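Local coordinates for Alpha/beta hydrolase fold protein (Chitinophaga pinensis, PDB 4PW0) that probably acts as a serine-dependent hydrolase of the alpha/beta hydrolase fold, with a substrate that is not established, at residues A14-I19 and Y185-D190; Y28-A33 and G63-I68; D83-M88 and G113-Y118; R128-V133 and H224-V229. All coordinates share one frame; numbering follows the deposited sequence. Where two conformers were deposited one is given.

Contact 1: residues A14-I19 and Y185-D190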
# COMPACT_ATOMS: atom_id res chain seq x y z
N ALA A 14 2.23 -3.08 -30.26
CA ALA A 14 3.67 -2.87 -30.29
C ALA A 14 4.35 -4.07 -31.00
O ALA A 14 4.15 -5.21 -30.62
CB ALA A 14 4.21 -2.71 -28.87
N PRO A 15 5.20 -3.82 -32.05
CA PRO A 15 5.78 -4.94 -32.72
C PRO A 15 6.84 -5.58 -31.86
O PRO A 15 7.51 -4.88 -31.07
CB PRO A 15 6.44 -4.32 -33.96
CG PRO A 15 6.65 -2.92 -33.60
CD PRO A 15 5.49 -2.55 -32.70
N THR A 16 7.01 -6.88 -32.03
CA THR A 16 8.15 -7.56 -31.45
C THR A 16 9.40 -7.13 -32.22
O THR A 16 9.48 -7.25 -33.44
CB THR A 16 7.91 -9.06 -31.40
OG1 THR A 16 6.64 -9.33 -30.75
CG2 THR A 16 9.05 -9.77 -30.70
N GLN A 17 10.36 -6.59 -31.49
CA GLN A 17 11.64 -6.14 -32.00
C GLN A 17 12.74 -7.08 -31.54
O GLN A 17 12.56 -7.87 -30.60
CB GLN A 17 11.93 -4.72 -31.58
CG GLN A 17 10.88 -3.73 -32.06
CD GLN A 17 11.22 -2.29 -31.73
OE1 GLN A 17 10.58 -1.64 -30.89
NE2 GLN A 17 12.25 -1.79 -32.38
N TYR A 18 13.87 -7.03 -32.23
CA TYR A 18 14.95 -7.93 -31.96
C TYR A 18 16.24 -7.15 -31.97
O TYR A 18 16.43 -6.21 -32.79
CB TYR A 18 15.02 -9.08 -32.99
CG TYR A 18 13.74 -9.84 -33.15
CD1 TYR A 18 13.38 -10.88 -32.28
CD2 TYR A 18 12.84 -9.45 -34.11
CE1 TYR A 18 12.16 -11.51 -32.43
CE2 TYR A 18 11.61 -10.08 -34.26
CZ TYR A 18 11.29 -11.11 -33.41
OH TYR A 18 10.05 -11.71 -33.57
N ILE A 19 17.13 -7.52 -31.06
CA ILE A 19 18.47 -6.92 -31.00
C ILE A 19 19.50 -8.00 -30.72
O ILE A 19 19.32 -8.84 -29.82
CB ILE A 19 18.59 -5.74 -30.02
CG1 ILE A 19 19.97 -5.08 -30.14
CG2 ILE A 19 18.32 -6.15 -28.57
CD1 ILE A 19 20.05 -3.73 -29.45
N TYR A 185 -5.77 -12.72 -23.76
CA TYR A 185 -6.28 -13.03 -25.12
C TYR A 185 -6.21 -11.84 -26.09
O TYR A 185 -6.37 -12.01 -27.33
CB TYR A 185 -7.68 -13.58 -25.03
CG TYR A 185 -8.31 -14.40 -26.19
CD1 TYR A 185 -7.75 -15.59 -26.62
CD2 TYR A 185 -9.52 -14.02 -26.75
CE1 TYR A 185 -8.37 -16.37 -27.62
CE2 TYR A 185 -10.14 -14.78 -27.74
CZ TYR A 185 -9.55 -15.92 -28.19
OH TYR A 185 -10.18 -16.72 -29.18
N GLU A 186 -6.05 -10.66 -25.54
CA GLU A 186 -6.15 -9.43 -26.29
C GLU A 186 -5.10 -9.31 -27.37
O GLU A 186 -5.42 -8.74 -28.44
CB GLU A 186 -6.11 -8.20 -25.39
CG GLU A 186 -6.57 -6.94 -26.15
CD GLU A 186 -5.86 -5.70 -25.82
OE1 GLU A 186 -4.77 -5.74 -25.25
OE2 GLU A 186 -6.39 -4.64 -26.15
N ARG A 187 -3.89 -9.84 -27.13
CA ARG A 187 -2.84 -9.80 -28.14
C ARG A 187 -3.20 -10.83 -29.16
O ARG A 187 -3.06 -12.06 -28.93
CB ARG A 187 -1.45 -10.08 -27.52
CG ARG A 187 -0.26 -10.12 -28.46
CD ARG A 187 0.43 -8.79 -28.65
NE ARG A 187 1.47 -8.88 -29.68
CZ ARG A 187 2.27 -7.86 -29.99
NH1 ARG A 187 2.15 -6.69 -29.38
NH2 ARG A 187 3.19 -8.03 -30.90
N THR A 188 -3.59 -10.34 -30.34
CA THR A 188 -4.04 -11.25 -31.41
C THR A 188 -2.96 -11.58 -32.44
O THR A 188 -2.95 -12.63 -33.07
CB THR A 188 -5.20 -10.63 -32.18
OG1 THR A 188 -4.80 -9.38 -32.77
CG2 THR A 188 -6.37 -10.40 -31.27
N THR A 189 -2.04 -10.65 -32.60
CA THR A 189 -1.15 -10.65 -33.72
C THR A 189 0.32 -10.61 -33.30
O THR A 189 0.65 -9.84 -32.35
CB THR A 189 -1.54 -9.44 -34.57
OG1 THR A 189 -2.96 -9.54 -34.87
CG2 THR A 189 -0.74 -9.39 -35.82
N ASP A 190 1.22 -11.32 -33.97
CA ASP A 190 2.67 -11.23 -33.70
C ASP A 190 2.93 -11.59 -32.24
O ASP A 190 3.57 -10.85 -31.49
CB ASP A 190 3.17 -9.80 -34.02
CG ASP A 190 4.70 -9.59 -33.94
OD1 ASP A 190 5.46 -10.55 -34.13
OD2 ASP A 190 5.12 -8.36 -33.74
O HOH W 1 8.04 -10.07 -34.92
O HOH W 2 7.75 -7.77 -35.34

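Contact 2: residues Y28-A33 and G63-I68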
# COMPACT_ATOMS: atom_id res chain seq x y z
N TYR A 28 11.99 -8.14 -27.75
CA TYR A 28 11.45 -7.16 -26.85
C TYR A 28 10.39 -6.33 -27.51
O TYR A 28 10.21 -6.37 -28.75
CB TYR A 28 12.56 -6.27 -26.30
CG TYR A 28 13.14 -5.29 -27.31
CD1 TYR A 28 14.11 -5.71 -28.21
CD2 TYR A 28 12.72 -3.97 -27.36
CE1 TYR A 28 14.66 -4.79 -29.13
CE2 TYR A 28 13.24 -3.08 -28.28
CZ TYR A 28 14.22 -3.51 -29.14
OH TYR A 28 14.72 -2.59 -30.06
N ARG A 29 9.66 -5.61 -26.70
CA ARG A 29 8.71 -4.59 -27.14
C ARG A 29 8.87 -3.32 -26.35
O ARG A 29 9.23 -3.33 -25.16
CB ARG A 29 7.26 -5.11 -27.10
CG ARG A 29 7.02 -6.42 -27.79
CD ARG A 29 5.58 -6.84 -27.82
NE ARG A 29 5.40 -8.18 -28.28
CZ ARG A 29 4.52 -9.07 -27.83
NH1 ARG A 29 3.70 -8.75 -26.82
NH2 ARG A 29 4.50 -10.26 -28.35
N SER A 30 8.61 -2.21 -27.01
CA SER A 30 8.67 -0.90 -26.40
C SER A 30 7.29 -0.26 -26.51
O SER A 30 6.72 -0.15 -27.62
CB SER A 30 9.74 -0.02 -27.04
OG SER A 30 9.86 1.21 -26.38
N LEU A 31 6.72 0.06 -25.36
CA LEU A 31 5.41 0.66 -25.28
C LEU A 31 5.49 2.08 -24.85
O LEU A 31 6.40 2.50 -24.11
CB LEU A 31 4.50 -0.09 -24.31
CG LEU A 31 3.93 -1.42 -24.77
CD1 LEU A 31 4.94 -2.47 -25.13
CD2 LEU A 31 2.98 -1.96 -23.69
N GLY A 32 4.48 2.84 -25.29
CA GLY A 32 4.45 4.26 -24.95
C GLY A 32 5.41 5.07 -25.82
O GLY A 32 6.11 4.55 -26.70
N ALA A 33 5.44 6.36 -25.53
CA ALA A 33 6.38 7.28 -26.15
C ALA A 33 7.76 7.14 -25.53
O ALA A 33 7.87 6.98 -24.33
CB ALA A 33 5.89 8.70 -25.98
N GLY A 63 2.64 7.12 -19.11
CA GLY A 63 3.48 8.10 -18.50
C GLY A 63 4.97 7.93 -18.64
O GLY A 63 5.72 8.73 -18.09
N ARG A 64 5.40 6.87 -19.33
CA ARG A 64 6.81 6.58 -19.54
C ARG A 64 6.93 5.54 -20.62
O ARG A 64 5.99 4.79 -20.93
CB ARG A 64 7.49 6.07 -18.25
CG ARG A 64 7.05 4.66 -17.85
CD ARG A 64 6.70 4.55 -16.38
NE ARG A 64 5.44 5.17 -16.07
CZ ARG A 64 5.28 6.28 -15.32
NH1 ARG A 64 6.33 6.85 -14.76
NH2 ARG A 64 4.08 6.79 -15.16
N GLN A 65 8.14 5.44 -21.18
CA GLN A 65 8.47 4.34 -22.07
C GLN A 65 8.57 3.09 -21.21
O GLN A 65 9.25 3.13 -20.17
CB GLN A 65 9.80 4.63 -22.76
CG GLN A 65 10.19 3.59 -23.80
CD GLN A 65 11.53 3.90 -24.42
OE1 GLN A 65 12.17 4.91 -24.09
NE2 GLN A 65 11.96 3.06 -25.34
N LEU A 66 8.02 2.00 -21.69
CA LEU A 66 8.04 0.73 -20.98
C LEU A 66 8.61 -0.33 -21.90
O LEU A 66 8.16 -0.50 -23.04
CB LEU A 66 6.62 0.41 -20.56
CG LEU A 66 6.35 -0.68 -19.57
CD1 LEU A 66 5.09 -0.53 -18.75
CD2 LEU A 66 6.21 -1.95 -20.40
N ILE A 67 9.62 -1.06 -21.42
CA ILE A 67 10.24 -2.11 -22.16
C ILE A 67 9.91 -3.44 -21.49
O ILE A 67 10.14 -3.63 -20.29
CB ILE A 67 11.80 -1.95 -22.20
CG1 ILE A 67 12.21 -0.61 -22.83
CG2 ILE A 67 12.45 -3.15 -22.87
CD1 ILE A 67 11.98 -0.57 -24.29
N ILE A 68 9.32 -4.34 -22.27
CA ILE A 68 9.15 -5.74 -21.91
C ILE A 68 10.07 -6.55 -22.79
O ILE A 68 10.27 -6.21 -23.98
CB ILE A 68 7.69 -6.22 -21.98
CG1 ILE A 68 7.01 -5.89 -23.33
CG2 ILE A 68 6.88 -5.65 -20.81
CD1 ILE A 68 5.67 -6.55 -23.53

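Contact 3: residues D83-M88 and G113-Y118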
# COMPACT_ATOMS: atom_id res chain seq x y z
N ASP A 83 21.09 -21.10 -15.35
CA ASP A 83 20.42 -21.77 -14.25
C ASP A 83 20.37 -20.98 -12.94
O ASP A 83 20.07 -21.55 -11.89
CB ASP A 83 21.00 -23.18 -14.03
CG ASP A 83 22.37 -23.18 -13.42
OD1 ASP A 83 22.94 -22.11 -13.17
OD2 ASP A 83 22.90 -24.31 -13.18
N ASN A 84 20.68 -19.69 -13.00
CA ASN A 84 20.82 -18.89 -11.80
C ASN A 84 20.49 -17.42 -12.07
O ASN A 84 20.74 -16.88 -13.16
CB ASN A 84 22.26 -19.04 -11.25
CG ASN A 84 23.34 -18.51 -12.19
OD1 ASN A 84 23.79 -17.38 -12.08
ND2 ASN A 84 23.72 -19.33 -13.16
N VAL A 85 20.00 -16.76 -11.01
CA VAL A 85 19.61 -15.36 -11.10
C VAL A 85 20.77 -14.44 -11.46
O VAL A 85 20.58 -13.48 -12.21
CB VAL A 85 18.90 -14.92 -9.79
CG1 VAL A 85 18.79 -13.41 -9.71
CG2 VAL A 85 17.51 -15.58 -9.69
N ALA A 86 21.97 -14.69 -10.91
CA ALA A 86 23.06 -13.80 -11.20
C ALA A 86 23.35 -13.72 -12.70
O ALA A 86 23.58 -12.63 -13.22
CB ALA A 86 24.32 -14.23 -10.44
N ALA A 87 23.35 -14.86 -13.37
CA ALA A 87 23.57 -14.87 -14.82
C ALA A 87 22.43 -14.23 -15.60
O ALA A 87 22.63 -13.54 -16.57
CB ALA A 87 23.82 -16.30 -15.31
N MSE A 88 21.19 -14.47 -15.13
CA MSE A 88 20.06 -13.79 -15.78
C MSE A 88 20.12 -12.31 -15.68
O MSE A 88 19.70 -11.58 -16.59
CB MSE A 88 18.75 -14.26 -15.15
CG MSE A 88 18.49 -15.75 -15.40
SE MSE A 88 16.82 -16.30 -14.51
CE MSE A 88 16.95 -18.17 -14.88
N GLY A 113 11.34 -10.35 -9.92
CA GLY A 113 11.56 -9.65 -8.68
C GLY A 113 12.85 -10.05 -7.98
O GLY A 113 13.39 -9.26 -7.18
N PHE A 114 13.34 -11.26 -8.23
CA PHE A 114 14.67 -11.64 -7.73
C PHE A 114 15.76 -10.93 -8.54
O PHE A 114 16.72 -10.34 -7.98
CB PHE A 114 14.93 -13.14 -7.91
CG PHE A 114 13.94 -14.07 -7.27
CD1 PHE A 114 13.07 -13.68 -6.27
CD2 PHE A 114 13.91 -15.38 -7.69
CE1 PHE A 114 12.14 -14.58 -5.73
CE2 PHE A 114 13.03 -16.28 -7.14
CZ PHE A 114 12.15 -15.91 -6.16
N ILE A 115 15.58 -10.88 -9.85
CA ILE A 115 16.56 -10.24 -10.75
C ILE A 115 16.71 -8.76 -10.41
O ILE A 115 17.84 -8.24 -10.36
CB ILE A 115 16.17 -10.46 -12.23
CG1 ILE A 115 16.35 -11.94 -12.61
CG2 ILE A 115 17.03 -9.59 -13.17
CD1 ILE A 115 15.68 -12.35 -13.92
N VAL A 116 15.62 -8.04 -10.13
CA VAL A 116 15.78 -6.60 -9.88
C VAL A 116 16.51 -6.35 -8.57
O VAL A 116 17.22 -5.37 -8.46
CB VAL A 116 14.46 -5.82 -9.93
CG1 VAL A 116 13.84 -5.94 -11.33
CG2 VAL A 116 13.45 -6.23 -8.86
N GLN A 117 16.33 -7.22 -7.58
CA GLN A 117 17.10 -7.09 -6.32
C GLN A 117 18.60 -7.28 -6.59
O GLN A 117 19.42 -6.50 -6.14
CB GLN A 117 16.67 -8.12 -5.30
CG GLN A 117 15.27 -7.94 -4.74
CD GLN A 117 14.90 -9.11 -3.86
OE1 GLN A 117 15.51 -9.31 -2.80
NE2 GLN A 117 13.89 -9.85 -4.26
N TYR A 118 18.94 -8.34 -7.32
CA TYR A 118 20.33 -8.63 -7.62
C TYR A 118 20.93 -7.50 -8.46
O TYR A 118 22.08 -7.07 -8.23
CB TYR A 118 20.48 -10.01 -8.27
CG TYR A 118 21.91 -10.48 -8.25
CD1 TYR A 118 22.47 -10.93 -7.07
CD2 TYR A 118 22.72 -10.41 -9.35
CE1 TYR A 118 23.80 -11.31 -6.99
CE2 TYR A 118 24.07 -10.79 -9.28
CZ TYR A 118 24.59 -11.25 -8.12
OH TYR A 118 25.93 -11.62 -8.06

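Contact 4: residues R128-V133 and H224-V229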
# COMPACT_ATOMS: atom_id res chain seq x y z
N ARG A 128 17.06 3.73 -10.94
CA ARG A 128 16.49 4.78 -10.14
C ARG A 128 15.52 4.20 -9.09
O ARG A 128 15.86 4.16 -7.90
CB ARG A 128 15.85 5.82 -11.03
CG ARG A 128 15.38 7.01 -10.24
CD ARG A 128 14.60 8.03 -11.05
NE ARG A 128 13.34 7.50 -11.55
CZ ARG A 128 12.24 8.21 -11.78
NH1 ARG A 128 12.22 9.53 -11.58
NH2 ARG A 128 11.13 7.59 -12.19
N LYS A 129 14.34 3.75 -9.54
CA LYS A 129 13.35 3.18 -8.60
C LYS A 129 13.07 1.73 -8.97
O LYS A 129 13.22 1.32 -10.13
CB LYS A 129 12.05 3.98 -8.67
CG LYS A 129 12.22 5.45 -8.26
CD LYS A 129 10.89 6.20 -8.24
CE LYS A 129 11.05 7.66 -8.03
NZ LYS A 129 9.84 8.47 -7.96
N ILE A 130 12.60 1.00 -7.97
CA ILE A 130 12.39 -0.45 -8.09
C ILE A 130 10.96 -0.80 -7.65
O ILE A 130 10.51 -0.37 -6.59
CB ILE A 130 13.37 -1.20 -7.17
CG1 ILE A 130 14.82 -0.81 -7.49
CG2 ILE A 130 13.16 -2.70 -7.19
CD1 ILE A 130 15.81 -1.39 -6.50
N ILE A 131 10.30 -1.64 -8.46
CA ILE A 131 9.01 -2.25 -8.07
C ILE A 131 9.21 -3.77 -8.03
O ILE A 131 9.72 -4.34 -9.00
CB ILE A 131 7.90 -1.91 -9.07
CG1 ILE A 131 7.76 -0.39 -9.19
CG2 ILE A 131 6.59 -2.56 -8.64
CD1 ILE A 131 7.25 0.04 -10.55
N ILE A 132 8.81 -4.39 -6.92
CA ILE A 132 8.90 -5.83 -6.71
C ILE A 132 7.48 -6.33 -6.49
O ILE A 132 6.82 -5.87 -5.56
CB ILE A 132 9.79 -6.21 -5.52
CG1 ILE A 132 11.21 -5.73 -5.72
CG2 ILE A 132 9.72 -7.71 -5.25
CD1 ILE A 132 12.08 -5.85 -4.51
N VAL A 133 7.05 -7.28 -7.32
CA VAL A 133 5.71 -7.88 -7.20
C VAL A 133 5.87 -9.37 -6.98
O VAL A 133 6.59 -10.03 -7.73
CB VAL A 133 4.85 -7.64 -8.44
CG1 VAL A 133 3.46 -8.20 -8.25
CG2 VAL A 133 4.84 -6.16 -8.80
N HIS A 224 17.77 2.28 -2.91
CA HIS A 224 16.82 2.87 -3.81
C HIS A 224 15.41 2.92 -3.23
O HIS A 224 15.07 2.10 -2.39
CB HIS A 224 16.70 2.02 -5.08
CG HIS A 224 17.99 1.78 -5.77
ND1 HIS A 224 18.95 0.93 -5.27
CD2 HIS A 224 18.47 2.26 -6.94
CE1 HIS A 224 19.99 0.94 -6.09
NE2 HIS A 224 19.72 1.72 -7.11
N PRO A 225 14.59 3.86 -3.70
CA PRO A 225 13.15 3.73 -3.41
C PRO A 225 12.60 2.42 -4.02
O PRO A 225 12.87 2.11 -5.18
CB PRO A 225 12.53 4.93 -4.10
CG PRO A 225 13.67 5.84 -4.45
CD PRO A 225 14.85 4.94 -4.65
N VAL A 226 11.84 1.69 -3.21
CA VAL A 226 11.26 0.42 -3.64
C VAL A 226 9.78 0.43 -3.34
O VAL A 226 9.35 0.90 -2.27
CB VAL A 226 11.92 -0.79 -2.93
CG1 VAL A 226 11.38 -2.12 -3.47
CG2 VAL A 226 13.44 -0.75 -3.11
N PHE A 227 9.00 -0.17 -4.24
CA PHE A 227 7.58 -0.38 -4.00
C PHE A 227 7.34 -1.88 -4.09
O PHE A 227 7.60 -2.50 -5.15
CB PHE A 227 6.79 0.35 -5.07
CG PHE A 227 5.30 0.16 -5.00
CD1 PHE A 227 4.65 0.03 -3.77
CD2 PHE A 227 4.56 0.14 -6.15
CE1 PHE A 227 3.27 -0.08 -3.70
CE2 PHE A 227 3.18 0.04 -6.10
CZ PHE A 227 2.54 -0.11 -4.88
N VAL A 228 6.90 -2.48 -2.98
CA VAL A 228 6.73 -3.94 -2.88
C VAL A 228 5.22 -4.20 -2.85
O VAL A 228 4.52 -3.66 -2.00
CB VAL A 228 7.36 -4.49 -1.59
CG1 VAL A 228 7.14 -5.98 -1.49
CG2 VAL A 228 8.86 -4.17 -1.48
N VAL A 229 4.76 -5.06 -3.76
CA VAL A 229 3.33 -5.42 -3.86
C VAL A 229 3.19 -6.94 -3.70
O VAL A 229 3.96 -7.75 -4.25
CB VAL A 229 2.76 -5.00 -5.22
CG1 VAL A 229 1.34 -5.52 -5.44
CG2 VAL A 229 2.82 -3.49 -5.37

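Contact 1: residues A14-I19 and Y185-D190
The carbonyl oxygen of Ala14 is gripped by both terminal nitrogens of Arg187: NH1 lies 2.8 Å and NH2 3.0 Å from Ala14 O. The guanidinium thus meets a single acceptor end-on, and that acceptor lies in its own plane. In this alpha/beta hydrolase fold the pair of bonds joins the lead-in to the outermost strand, 17-21, to the loop that follows helix 171-184. Arginine suits the place because one flat group carries enough N-H bonds for several carbonyls. Its chain sets out with CG trans to the backbone nitrogen (chi1 178°) and bends at chi2 (91°), bringing the group round to Asp190 of its own loop, where NH2 donates to Asp190 O at 2.9 Å. NH1 also donates to His11 O. The Asp190 carboxylate adds a salt bridge, OD2 to Arg187 NH2 at 3.4 Å, which would be expected to favour the charged form of both groups.

The same oxygen is used from the other segment: Thr16 N donates to Asp190 OD2 at 2.9 Å in an almost straight bond (176°), arriving on the syn side of the carboxylate but out of its plane. Thr16 OG1 makes only a weak bond to OD2; its stronger partner is Arg29 NE. Farther out, a water sits 2.7 Å from Asp190 OD1 and 2.9 Å from Tyr18 OH.

Contact 2: residues Y28-A33 and G63-I68
Ile67 lays its CD1 methyl against Ser30, 3.6 Å from Ser30 CB and 3.5 Å from OG, across the non-hydrogen-bonded pair of two antiparallel strands. The serine is short enough to leave room for that methyl and still offers a polar tip. Gln65 takes it up: chi1 of -176° swings CG away from the backbone N, and the extended chain carries the amide alongside the neighbouring strand until NE2 donates to Ser30 OG at 3.0 Å, with the hydroxyl close to the amide plane.

Arg29, Leu31, Leu66 and Ile68 occupy the other face. Ile68 holds CG1 between its backbone N and carbonyl carbon (chi1 51°), a crowded position that lets this branch touch Arg29 CB at 3.9 Å. Leu31 CD1 approaches the same Ile68 CG1 at 4.4 Å, and the leucines pack on helix 54-61 through Thr57, Leu60 and Ser61. The arginine end runs on to a salt bridge with Asp50. Between the faces, Arg29 and Ile68 exchange two backbone bonds, as do Leu31 and Leu66, with Leu31 N 2.8 Å from Leu66 O.

Where the strand ends, Gly32 adopts a positive phi (78°) and brings no side chain up to Arg64 O. The antiparallel pairing of strand 24-31 with strand 66-69 is the junction at which the N-terminal hairpin joins the parallel part of an alpha/beta hydrolase sheet.

Contact 3: residues D83-M88 and G113-Y118
Val85 sets its two methyls against Phe114, Ile115 and Tyr118 of the facing helix, and it is turned differently to the two aromatic residues. It crosses Phe114 at about a right angle, CG2 standing 4.0 Å from Phe114 CB and near the plane of the ring, at its edge. Against Tyr118 it runs in the opposite direction, the two side chains sliding past each other with Val85 CG1 at 4.1 Å from Tyr118 CB. The same CG1, which a chi1 of 166° turns away from the valine's own N, also rests 4.0 Å from Ile115 CA. A branched valine suits this spot because each methyl serves a different neighbour.

Ala86 is small enough to let the Tyr118 ring come close, its CB 3.6 Å from CE2. Ile115 and Met88, deposited as selenomethionine, cross at about a right angle: Ile115 CD1 touches Met88 CB at 3.8 Å, and the selenium lies a little farther from the same methyl. No hydrogen bond joins the two segments, so the contact is apolar packing. Asn84 N-caps its helix, its OD1 accepting from Ala87 N at 2.9 Å, and Asp83 OD1 steadies the amide through Asn84 ND2.

Helix 85-98 here meets helix 111-122, which leads off from the probable nucleophile elbow at Ser110. Trp210 of helix 197-212 touches Val85 and stacks on Phe114, while Ile115 reaches Phe42 of strand 39-42.

Contact 4: residues R128-V133 and H224-V229
Ile130 leans along the neighbouring strand, and each of its carbons finds something there. CB lies 4.1 Å from Val226 CG2, across the parallel bridge that joins the two residues. CG2 turns to the other methyl of that valine, CG1. The longer branch takes another course: with Ile130 CG1 trans to its own carbonyl carbon (chi1 -56°) and the chain then extended (chi2 173°), it reaches back to His224, which it crosses obliquely. Its tip, CD1, touches His224 CB at 3.8 Å and also meets the start of the ring, while still brushing Val226 CG2.

The histidine ring has a polar neighbour at its edge: Arg128 O lies in its plane, 3.4 Å from CD2, and NE2 donates to Pro124 O. Pro225, whose nitrogen has no hydrogen to donate, takes part in the pairing through its carbonyl, which accepts from Ile130 N at 3.0 Å. From there the strands bond alternately, Phe227 N donating to Ile130 O at 2.8 Å, then Ile132 N to Phe227 O and Val229 N to Ile132 O. Beta-branched residues suit these extended positions, and Ile132 CD1 adds a contact with Val226 CG1 at 3.9 Å.

Both strands are interior: 104-109 flanks 127-133, and 252-257 flanks 226-231. Ile130 and Ile132 face helix 111-122 through Val116, whereas Ile131 and Val133 face helix 269-282 through Thr276 and Phe272.

Overall arrangement
One mixed sheet of eight strands unites three of the contacts, and contact 3 packs helices over one of its faces. Contacts 1 and 2 touch, their centres 12 Å apart, because strands 17-21 and 24-31 are neighbours at the antiparallel edge. Contact 4 lies on the other side of the chain's centre, about 27 Å from contact 1 between centres, within the parallel part. Contact 3 also touches contact 4, where helix 111-122 packs on strand 127-133, the next element of the chain. Along the chain contacts 2, 3 and 4 follow in series, whereas contact 1 spans both 2 and 3 and interlocks with 4. Contacts 3 and 4 lie beside the probable nucleophile elbow, whereas contacts 1 and 2 build the antiparallel edge of the sheet.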